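Local coordinates for uncharacterized protein (Enterococcus faecalis, PDB 3CLQ) that is of unknown function but belongs to the AllG family, named for a subunit of oxamate carbamoyltransferase, and may take part in related carbamoyl-transfer chemistry, at residues B[12-17]-B[368-373]; B[293-298]-B[387-392]; B[372-377]-B[407-412]. One frame throughout, in Å; residues are numbered along the deposited sequence.

Contact 1. Residues B[12-17]-B[368-373]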
loop_
_atom_site.group_PDB
_atom_site.type_symbol
_atom_site.label_atom_id
_atom_site.label_comp_id
_atom_site.label_asym_id
_atom_site.label_seq_id
_atom_site.Cartn_x
_atom_site.Cartn_y
_atom_site.Cartn_z
ATOM N N GLN B 12 -25.312 4.652 -28.108
ATOM C CA GLN B 12 -24.702 3.407 -28.561
ATOM C C GLN B 12 -23.196 3.515 -28.646
ATOM O O GLN B 12 -22.479 2.627 -28.192
ATOM C CB GLN B 12 -25.239 2.998 -29.916
ATOM C CG GLN B 12 -26.630 2.401 -29.867
ATOM C CD GLN B 12 -27.370 2.564 -31.181
ATOM O OE1 GLN B 12 -28.588 2.733 -31.196
ATOM N NE2 GLN B 12 -26.633 2.530 -32.295
ATOM N N ALA B 13 -22.713 4.605 -29.229
ATOM C CA ALA B 13 -21.291 4.752 -29.457
ATOM C C ALA B 13 -20.536 4.890 -28.137
ATOM O O ALA B 13 -19.412 4.387 -27.998
ATOM C CB ALA B 13 -21.010 5.920 -30.351
ATOM N N ASN B 14 -21.143 5.563 -27.167
ATOM C CA ASN B 14 -20.477 5.737 -25.891
ATOM C C ASN B 14 -20.361 4.404 -25.150
ATOM O O ASN B 14 -19.355 4.134 -24.507
ATOM C CB ASN B 14 -21.164 6.821 -25.050
ATOM C CG ASN B 14 -21.021 8.221 -25.664
ATOM O OD1 ASN B 14 -20.797 8.369 -26.868
ATOM N ND2 ASN B 14 -21.163 9.251 -24.831
ATOM N N GLU B 15 -21.388 3.572 -25.288
ATOM C CA GLU B 15 -21.394 2.212 -24.771
ATOM C C GLU B 15 -20.202 1.380 -25.265
ATOM O O GLU B 15 -19.496 0.736 -24.470
ATOM C CB GLU B 15 -22.694 1.519 -25.156
ATOM C CG GLU B 15 -22.802 0.065 -24.661
ATOM C CD GLU B 15 -22.915 -0.054 -23.132
ATOM O OE1 GLU B 15 -23.488 0.874 -22.502
ATOM O OE2 GLU B 15 -22.443 -1.074 -22.564
ATOM N N GLU B 16 -20.002 1.389 -26.582
ATOM C CA GLU B 16 -18.890 0.684 -27.216
ATOM C C GLU B 16 -17.552 1.301 -26.790
ATOM O O GLU B 16 -16.626 0.581 -26.402
ATOM C CB GLU B 16 -19.071 0.644 -28.747
ATOM C CG GLU B 16 -17.937 -0.005 -29.589
ATOM C CD GLU B 16 -17.460 -1.408 -29.091
ATOM O OE1 GLU B 16 -18.157 -2.067 -28.274
ATOM O OE2 GLU B 16 -16.364 -1.862 -29.523
ATOM N N ALA B 17 -17.461 2.624 -26.822
ATOM C CA ALA B 17 -16.215 3.296 -26.455
ATOM C C ALA B 17 -15.812 3.042 -25.010
ATOM O O ALA B 17 -14.672 2.655 -24.742
ATOM C CB ALA B 17 -16.314 4.777 -26.715
ATOM N N GLY B 368 -15.356 7.666 -18.574
ATOM C CA GLY B 368 -15.892 8.116 -19.838
ATOM C C GLY B 368 -16.526 9.476 -19.708
ATOM O O GLY B 368 -17.751 9.608 -19.776
ATOM N N ILE B 369 -15.669 10.474 -19.495
ATOM C CA ILE B 369 -16.052 11.878 -19.512
ATOM C C ILE B 369 -16.696 12.193 -20.829
ATOM O O ILE B 369 -16.059 12.075 -21.879
ATOM C CB ILE B 369 -14.834 12.812 -19.390
ATOM C CG1 ILE B 369 -14.190 12.645 -18.009
ATOM C CG2 ILE B 369 -15.280 14.225 -19.573
ATOM C CD1 ILE B 369 -12.712 12.927 -17.959
ATOM N N ASP B 370 -17.955 12.602 -20.763
ATOM C CA ASP B 370 -18.771 12.773 -21.926
ATOM C C ASP B 370 -18.976 14.263 -22.182
ATOM O O ASP B 370 -19.612 14.976 -21.389
ATOM C CB ASP B 370 -20.100 12.064 -21.699
ATOM C CG ASP B 370 -21.120 12.364 -22.774
ATOM O OD1 ASP B 370 -22.085 11.582 -22.892
ATOM O OD2 ASP B 370 -20.974 13.376 -23.510
ATOM N N VAL B 371 -18.432 14.720 -23.308
ATOM C CA VAL B 371 -18.531 16.099 -23.733
ATOM C C VAL B 371 -19.920 16.692 -23.517
ATOM O O VAL B 371 -20.066 17.791 -22.995
ATOM C CB VAL B 371 -18.172 16.216 -25.216
ATOM C CG1 VAL B 371 -18.904 17.393 -25.833
ATOM C CG2 VAL B 371 -16.684 16.374 -25.381
ATOM N N LEU B 372 -20.937 15.949 -23.923
ATOM C CA LEU B 372 -22.313 16.424 -23.902
ATOM C C LEU B 372 -22.783 16.700 -22.473
ATOM O O LEU B 372 -23.450 17.691 -22.200
ATOM C CB LEU B 372 -23.194 15.353 -24.546
ATOM C CG LEU B 372 -24.496 15.660 -25.283
ATOM C CD1 LEU B 372 -24.258 16.514 -26.511
ATOM C CD2 LEU B 372 -25.144 14.348 -25.690
ATOM N N LYS B 373 -22.434 15.819 -21.547
ATOM C CA LYS B 373 -22.864 16.008 -20.174
ATOM C C LYS B 373 -22.060 17.100 -19.466
ATOM O O LYS B 373 -22.580 17.777 -18.572
ATOM C CB LYS B 373 -22.812 14.695 -19.390
ATOM C CG LYS B 373 -23.653 13.565 -19.991
ATOM C CD LYS B 373 -23.586 12.319 -19.124
ATOM C CE LYS B 373 -24.177 11.117 -19.834
ATOM N NZ LYS B 373 -23.727 9.869 -19.186
#

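Contact 2. Residues B[293-298]-B[387-392]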
loop_
_atom_site.group_PDB
_atom_site.type_symbol
_atom_site.label_atom_id
_atom_site.label_comp_id
_atom_site.label_asym_id
_atom_site.label_seq_id
_atom_site.Cartn_x
_atom_site.Cartn_y
_atom_site.Cartn_z
ATOM N N ALA B 293 6.139 25.778 2.198
ATOM C CA ALA B 293 6.622 26.956 2.939
ATOM C C ALA B 293 7.631 27.765 2.139
ATOM O O ALA B 293 8.421 27.206 1.378
ATOM C CB ALA B 293 7.219 26.549 4.282
ATOM N N GLY B 294 7.598 29.085 2.313
ATOM C CA GLY B 294 8.521 29.971 1.609
ATOM C C GLY B 294 8.146 30.204 0.150
ATOM O O GLY B 294 8.801 30.984 -0.550
ATOM N N TYR B 295 7.096 29.527 -0.311
ATOM C CA TYR B 295 6.564 29.752 -1.647
ATOM C C TYR B 295 5.144 30.310 -1.617
ATOM O O TYR B 295 4.424 30.160 -0.627
ATOM C CB TYR B 295 6.593 28.458 -2.443
ATOM C CG TYR B 295 7.961 28.120 -2.950
ATOM C CD1 TYR B 295 8.656 27.015 -2.473
ATOM C CD2 TYR B 295 8.567 28.914 -3.908
ATOM C CE1 TYR B 295 9.923 26.709 -2.950
ATOM C CE2 TYR B 295 9.824 28.621 -4.387
ATOM C CZ TYR B 295 10.499 27.519 -3.908
ATOM O OH TYR B 295 11.754 27.254 -4.404
ATOM N N THR B 296 4.747 30.955 -2.708
ATOM C CA THR B 296 3.406 31.516 -2.832
ATOM C C THR B 296 2.873 31.366 -4.247
ATOM O O THR B 296 3.627 31.158 -5.184
ATOM C CB THR B 296 3.343 33.005 -2.425
ATOM O OG1 THR B 296 2.354 33.675 -3.220
ATOM C CG2 THR B 296 4.695 33.694 -2.634
ATOM N N GLN B 297 1.565 31.510 -4.394
ATOM C CA GLN B 297 0.866 31.184 -5.636
ATOM C C GLN B 297 1.305 31.962 -6.904
ATOM O O GLN B 297 1.144 31.470 -8.025
ATOM C CB GLN B 297 -0.652 31.244 -5.373
ATOM C CG GLN B 297 -1.516 31.681 -6.516
ATOM C CD GLN B 297 -1.671 30.637 -7.592
ATOM O OE1 GLN B 297 -2.387 30.862 -8.553
ATOM N NE2 GLN B 297 -1.002 29.495 -7.447
ATOM N N GLU B 298 1.885 33.150 -6.749
ATOM C CA GLU B 298 2.362 33.880 -7.928
ATOM C C GLU B 298 3.692 33.342 -8.408
ATOM O O GLU B 298 4.246 33.839 -9.380
ATOM C CB GLU B 298 2.504 35.388 -7.677
ATOM C CG GLU B 298 1.194 36.156 -7.565
ATOM C CD GLU B 298 0.645 36.142 -6.145
ATOM O OE1 GLU B 298 0.628 37.226 -5.508
ATOM O OE2 GLU B 298 0.257 35.045 -5.664
ATOM N N ILE B 387 1.521 21.735 -8.288
ATOM C CA ILE B 387 1.854 23.082 -8.767
ATOM C C ILE B 387 3.378 23.264 -8.910
ATOM O O ILE B 387 4.154 22.919 -8.019
ATOM C CB ILE B 387 1.139 24.209 -7.960
ATOM C CG1 ILE B 387 1.682 24.337 -6.556
ATOM C CG2 ILE B 387 -0.340 23.896 -7.774
ATOM C CD1 ILE B 387 0.700 25.033 -5.650
ATOM N N ALA B 388 3.804 23.762 -10.063
ATOM C CA ALA B 388 5.219 23.786 -10.401
ATOM C C ALA B 388 5.689 25.214 -10.577
ATOM O O ALA B 388 4.975 26.035 -11.145
ATOM C CB ALA B 388 5.458 23.005 -11.676
ATOM N N HIS B 389 6.890 25.518 -10.110
ATOM C CA HIS B 389 7.423 26.868 -10.273
ATOM C C HIS B 389 7.436 27.316 -11.738
ATOM O O HIS B 389 7.701 26.523 -12.639
ATOM C CB HIS B 389 8.824 26.958 -9.693
ATOM C CG HIS B 389 9.221 28.344 -9.309
ATOM N ND1 HIS B 389 9.319 28.754 -7.997
ATOM C CD2 HIS B 389 9.531 29.425 -10.064
ATOM C CE1 HIS B 389 9.681 30.026 -7.958
ATOM N NE2 HIS B 389 9.817 30.455 -9.200
ATOM N N LYS B 390 7.144 28.586 -11.977
ATOM C CA LYS B 390 7.126 29.112 -13.343
ATOM C C LYS B 390 8.540 29.234 -13.897
ATOM O O LYS B 390 8.733 29.359 -15.099
ATOM C CB LYS B 390 6.421 30.474 -13.408
ATOM C CG LYS B 390 7.259 31.618 -12.868
ATOM C CD LYS B 390 6.398 32.802 -12.468
ATOM C CE LYS B 390 7.200 33.808 -11.642
ATOM N NZ LYS B 390 6.506 35.121 -11.480
ATOM N N GLU B 391 9.521 29.197 -13.005
ATOM C CA GLU B 391 10.922 29.240 -13.399
ATOM C C GLU B 391 11.464 27.831 -13.649
ATOM O O GLU B 391 11.080 26.895 -12.952
ATOM C CB GLU B 391 11.741 29.937 -12.315
ATOM C CG GLU B 391 11.883 31.416 -12.521
ATOM C CD GLU B 391 13.071 31.744 -13.412
ATOM O OE1 GLU B 391 14.201 31.300 -13.102
ATOM O OE2 GLU B 391 12.881 32.441 -14.426
ATOM N N PRO B 392 12.366 27.684 -14.644
ATOM C CA PRO B 392 12.928 26.386 -15.012
ATOM C C PRO B 392 13.663 25.723 -13.862
ATOM O O PRO B 392 14.532 26.324 -13.235
ATOM C CB PRO B 392 13.933 26.741 -16.122
ATOM C CG PRO B 392 13.456 28.007 -16.667
ATOM C CD PRO B 392 12.920 28.755 -15.485
#

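Contact 3. Residues B[372-377]-B[407-412]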
loop_
_atom_site.group_PDB
_atom_site.type_symbol
_atom_site.label_atom_id
_atom_site.label_comp_id
_atom_site.label_asym_id
_atom_site.label_seq_id
_atom_site.Cartn_x
_atom_site.Cartn_y
_atom_site.Cartn_z
ATOM N N LEU B 372 -20.937 15.949 -23.923
ATOM C CA LEU B 372 -22.313 16.424 -23.902
ATOM C C LEU B 372 -22.783 16.700 -22.473
ATOM O O LEU B 372 -23.450 17.691 -22.200
ATOM C CB LEU B 372 -23.194 15.353 -24.546
ATOM C CG LEU B 372 -24.496 15.660 -25.283
ATOM C CD1 LEU B 372 -24.258 16.514 -26.511
ATOM C CD2 LEU B 372 -25.144 14.348 -25.690
ATOM N N LYS B 373 -22.434 15.819 -21.547
ATOM C CA LYS B 373 -22.864 16.008 -20.174
ATOM C C LYS B 373 -22.060 17.100 -19.466
ATOM O O LYS B 373 -22.580 17.777 -18.572
ATOM C CB LYS B 373 -22.812 14.695 -19.390
ATOM C CG LYS B 373 -23.653 13.565 -19.991
ATOM C CD LYS B 373 -23.586 12.319 -19.124
ATOM C CE LYS B 373 -24.177 11.117 -19.834
ATOM N NZ LYS B 373 -23.727 9.869 -19.186
ATOM N N VAL B 374 -20.805 17.293 -19.856
ATOM C CA VAL B 374 -20.051 18.382 -19.269
ATOM C C VAL B 374 -20.839 19.664 -19.540
ATOM O O VAL B 374 -20.991 20.517 -18.671
ATOM C CB VAL B 374 -18.615 18.467 -19.831
ATOM C CG1 VAL B 374 -17.881 19.669 -19.240
ATOM C CG2 VAL B 374 -17.850 17.172 -19.539
ATOM N N LEU B 375 -21.394 19.756 -20.745
ATOM C CA LEU B 375 -22.082 20.939 -21.209
ATOM C C LEU B 375 -23.433 21.168 -20.556
ATOM O O LEU B 375 -23.788 22.305 -20.222
ATOM C CB LEU B 375 -22.261 20.867 -22.724
ATOM C CG LEU B 375 -21.624 21.938 -23.614
ATOM C CD1 LEU B 375 -20.302 22.461 -23.046
ATOM C CD2 LEU B 375 -21.435 21.383 -25.017
ATOM N N GLU B 376 -24.216 20.112 -20.392
ATOM C CA GLU B 376 -25.573 20.340 -19.921
ATOM C C GLU B 376 -25.617 20.541 -18.396
ATOM O O GLU B 376 -26.449 21.259 -17.882
ATOM C CB GLU B 376 -26.541 19.266 -20.446
ATOM C CG GLU B 376 -26.741 18.056 -19.545
ATOM C CD GLU B 376 -28.063 18.089 -18.736
ATOM O OE1 GLU B 376 -29.085 18.656 -19.215
ATOM O OE2 GLU B 376 -28.072 17.514 -17.617
ATOM N N THR B 377 -24.683 19.940 -17.685
ATOM C CA THR B 377 -24.613 20.097 -16.243
ATOM C C THR B 377 -23.963 21.419 -15.889
ATOM O O THR B 377 -24.272 22.024 -14.859
ATOM C CB THR B 377 -23.715 19.021 -15.640
ATOM O OG1 THR B 377 -22.425 19.103 -16.258
ATOM C CG2 THR B 377 -24.299 17.638 -15.868
ATOM N N ASN B 407 -14.215 26.396 -22.788
ATOM C CA ASN B 407 -14.358 26.528 -24.255
ATOM C C ASN B 407 -14.065 25.227 -24.992
ATOM O O ASN B 407 -14.706 24.880 -25.987
ATOM C CB ASN B 407 -13.438 27.641 -24.826
ATOM C CG ASN B 407 -11.964 27.217 -24.862
ATOM O OD1 ASN B 407 -11.318 27.094 -23.813
ATOM N ND2 ASN B 407 -11.445 26.949 -26.064
ATOM N N VAL B 408 -13.070 24.518 -24.506
ATOM C CA VAL B 408 -12.599 23.345 -25.201
ATOM C C VAL B 408 -13.732 22.335 -25.471
ATOM O O VAL B 408 -13.754 21.688 -26.518
ATOM C CB VAL B 408 -11.391 22.758 -24.453
ATOM C CG1 VAL B 408 -11.657 21.336 -23.989
ATOM C CG2 VAL B 408 -10.149 22.901 -25.304
ATOM N N PHE B 409 -14.690 22.254 -24.545
ATOM C CA PHE B 409 -15.861 21.384 -24.688
ATOM C C PHE B 409 -16.907 21.913 -25.687
ATOM O O PHE B 409 -17.454 21.150 -26.487
ATOM C CB PHE B 409 -16.485 21.138 -23.318
ATOM C CG PHE B 409 -15.567 20.402 -22.376
ATOM C CD1 PHE B 409 -15.608 19.016 -22.279
ATOM C CD2 PHE B 409 -14.636 21.088 -21.612
ATOM C CE1 PHE B 409 -14.757 18.343 -21.426
ATOM C CE2 PHE B 409 -13.784 20.415 -20.748
ATOM C CZ PHE B 409 -13.845 19.046 -20.657
ATOM N N ASN B 410 -17.185 23.211 -25.638
ATOM C CA ASN B 410 -18.039 23.850 -26.637
ATOM C C ASN B 410 -17.609 23.529 -28.061
ATOM O O ASN B 410 -18.436 23.191 -28.903
ATOM C CB ASN B 410 -18.033 25.361 -26.458
ATOM C CG ASN B 410 -18.862 25.811 -25.288
ATOM O OD1 ASN B 410 -19.851 26.504 -25.466
ATOM N ND2 ASN B 410 -18.474 25.415 -24.077
ATOM N N GLU B 411 -16.316 23.649 -28.340
ATOM C CA GLU B 411 -15.834 23.429 -29.685
ATOM C C GLU B 411 -16.047 21.962 -30.037
ATOM O O GLU B 411 -16.582 21.625 -31.096
ATOM C CB GLU B 411 -14.369 23.839 -29.789
ATOM C CG GLU B 411 -14.096 25.190 -29.137
ATOM C CD GLU B 411 -12.683 25.714 -29.369
ATOM O OE1 GLU B 411 -12.496 26.949 -29.270
ATOM O OE2 GLU B 411 -11.761 24.911 -29.651
ATOM N N ALA B 412 -15.655 21.092 -29.121
ATOM C CA ALA B 412 -15.916 19.665 -29.267
ATOM C C ALA B 412 -17.319 19.407 -29.818
ATOM O O ALA B 412 -17.486 18.784 -30.866
ATOM C CB ALA B 412 -15.770 19.012 -27.962
#

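Contact 1. Residues B[12-17]-B[368-373]
The amide of Asn14 meets the carboxylate of Asp370 from above: Asn14 ND2 stands over the face of the carboxylate at Asp370 OD1, 3.2 Å from it, and the two planes are turned 66° apart. Seen from the amide, OD1 lies almost straight ahead along the CG-ND2 bond, so the two N-H bonds diverge to either side of it. Contact is therefore close without being a hydrogen bond, a useful example of how little distance alone says about polar pairs. Both groups are gripped by other partners. The amide OD1 of Asn14 accepts from the backbone N of Thr255, while OD2 of Asp370 is hydrogen-bonded to the hydroxyl of the same threonine. Thr255 thus bonds to both members of the pair and probably helps to position them.

Asp370 is also the N-cap of helix 371-377. With CG anti to the backbone N (chi1 171°), the carboxylate folds back over the first turn, where Asp370 OD2 takes a 2.6 Å bond from Leu372 N. A weak second bond runs from Lys373 N to Asp370 OD2, 3.5 Å long. The amide dipoles of this helix start, together with the nearby Asn14 amide, probably help to keep the buried carboxylate charged.

Asn14 projects from helix 6-23 near the beginning of the chain, and its side chain also touches Thr349 of strand 348-352. Opposite it, the chain leaves strand 363-369 and turns into helix 371-377, with backbone bonds from Ile369 to Val257 and from Val371 to Thr255 tying that turn to strand 257-263 and the residues just before it.

Contact 2. Residues B[293-298]-B[387-392]
Tyr295 and His389 form the closely packed half of this surface contact, with Tyr295 CE2 3.6 Å from His389 ND1. The tyrosine carbon arrives at the edge of the imidazole, in its plane, whereas the histidine approaches the phenol ring obliquely. The planes stand 76° apart with centroids 5.7 Å apart, an oblique aromatic pair. A chi1 of -157°, with CG opposite the main-chain nitrogen, swings the imidazole of His389 toward the tyrosine; Glu391 N also lies at the imidazole edge. Ile394 and Ile397 touch both side chains and add apolar packing.

The other half is looser and faces solvent. Lys390, extended beyond CG, reaches across to Glu298, and its NZ gives a weak hydrogen bond of 3.3 Å to Glu298 O; its CE and CD also pass near that oxygen. The carboxylate of Glu298 leads away: its OE2 is 8.5 Å from Lys390 NZ, so the two opposite charges form no salt bridge. Backbone bonds of Ala388 with Gly301 and Lys390 with Asp299 also join the loop before strand 304-305 to the end of strand 383-388 and the residues just after it.

The chemistry is thus a modest mixture, an aromatic pair offering van der Waals contact and one lysine meeting a carbonyl dipole, which implies that neighbouring backbone bonds and isoleucine packing probably hold the loop more firmly than its side-chain polar groups do.

Contact 3. Residues B[372-377]-B[407-412]
Val374 and Phe409 meet where two helices cross: helices 371-377 and 407-419 pack after a two-stranded antiparallel hairpin, strands 383-388 and 396-402, has carried the chain from one to the other. The short segments approach to 9.6 Å between axes and cross steeply, at -119°, with Leu375 and Phe409 the nearest residues of the two.

Conformation decides which atoms meet. Phe409 has CG anti to its carbonyl carbon and chi2 close to a right angle (-93°), presenting a face of the ring to the opposing helix. Onto it comes the valine, with CG1 anti to the backbone N (chi1 177°); that methyl sits over the ring centre, 3.9 Å from the centroid, in a clear CH-pi contact. The second methyl reaches the rim, Val374 CG2 lying 3.8 Å from Phe409 CE1. One branch therefore covers the middle of the ring and the other its border, while Pro381 and Pro404 also touch the phenylalanine.

Leu375 works nearer the surface. Its CD1 bridges two residues, lying 4.0 Å from Phe409 CB and 3.6 Å from Asn410 ND2. Although the CB of Asn410 does not point at the other helix, the end of its side chain comes nearer, and the amide nitrogen meets the methyl in plain van der Waals contact while making a weak hydrogen bond back to Ala406 O. Leu375 also touches Leu413, one turn further on.

Helix 371-377 closes with a doubly used carbonyl: Lys373 O accepts from Thr377 N and, at 2.7 Å, from the hydroxyl Thr377 OG1.

Contacts 1 and 3 are neighbours, their centres about 12 Å apart, and helix 371-377 serves both: its capped beginning faces helix 6-23, and the following turn packs on helix 407-419. They touch directly, with Val371 CG2 3.8 Å from Ala412 CB and Ile369 CG2 3.9 Å from Val374 CG2, so the polar cap of one grades into the apolar packing of the other. Contact 2 stands apart and touches neither, its nearest atoms being about 19 Å from contact 1 and 18 Å from contact 3; strand 383-388 follows helix 371-377 in the chain. No ligand or established active site relates the three.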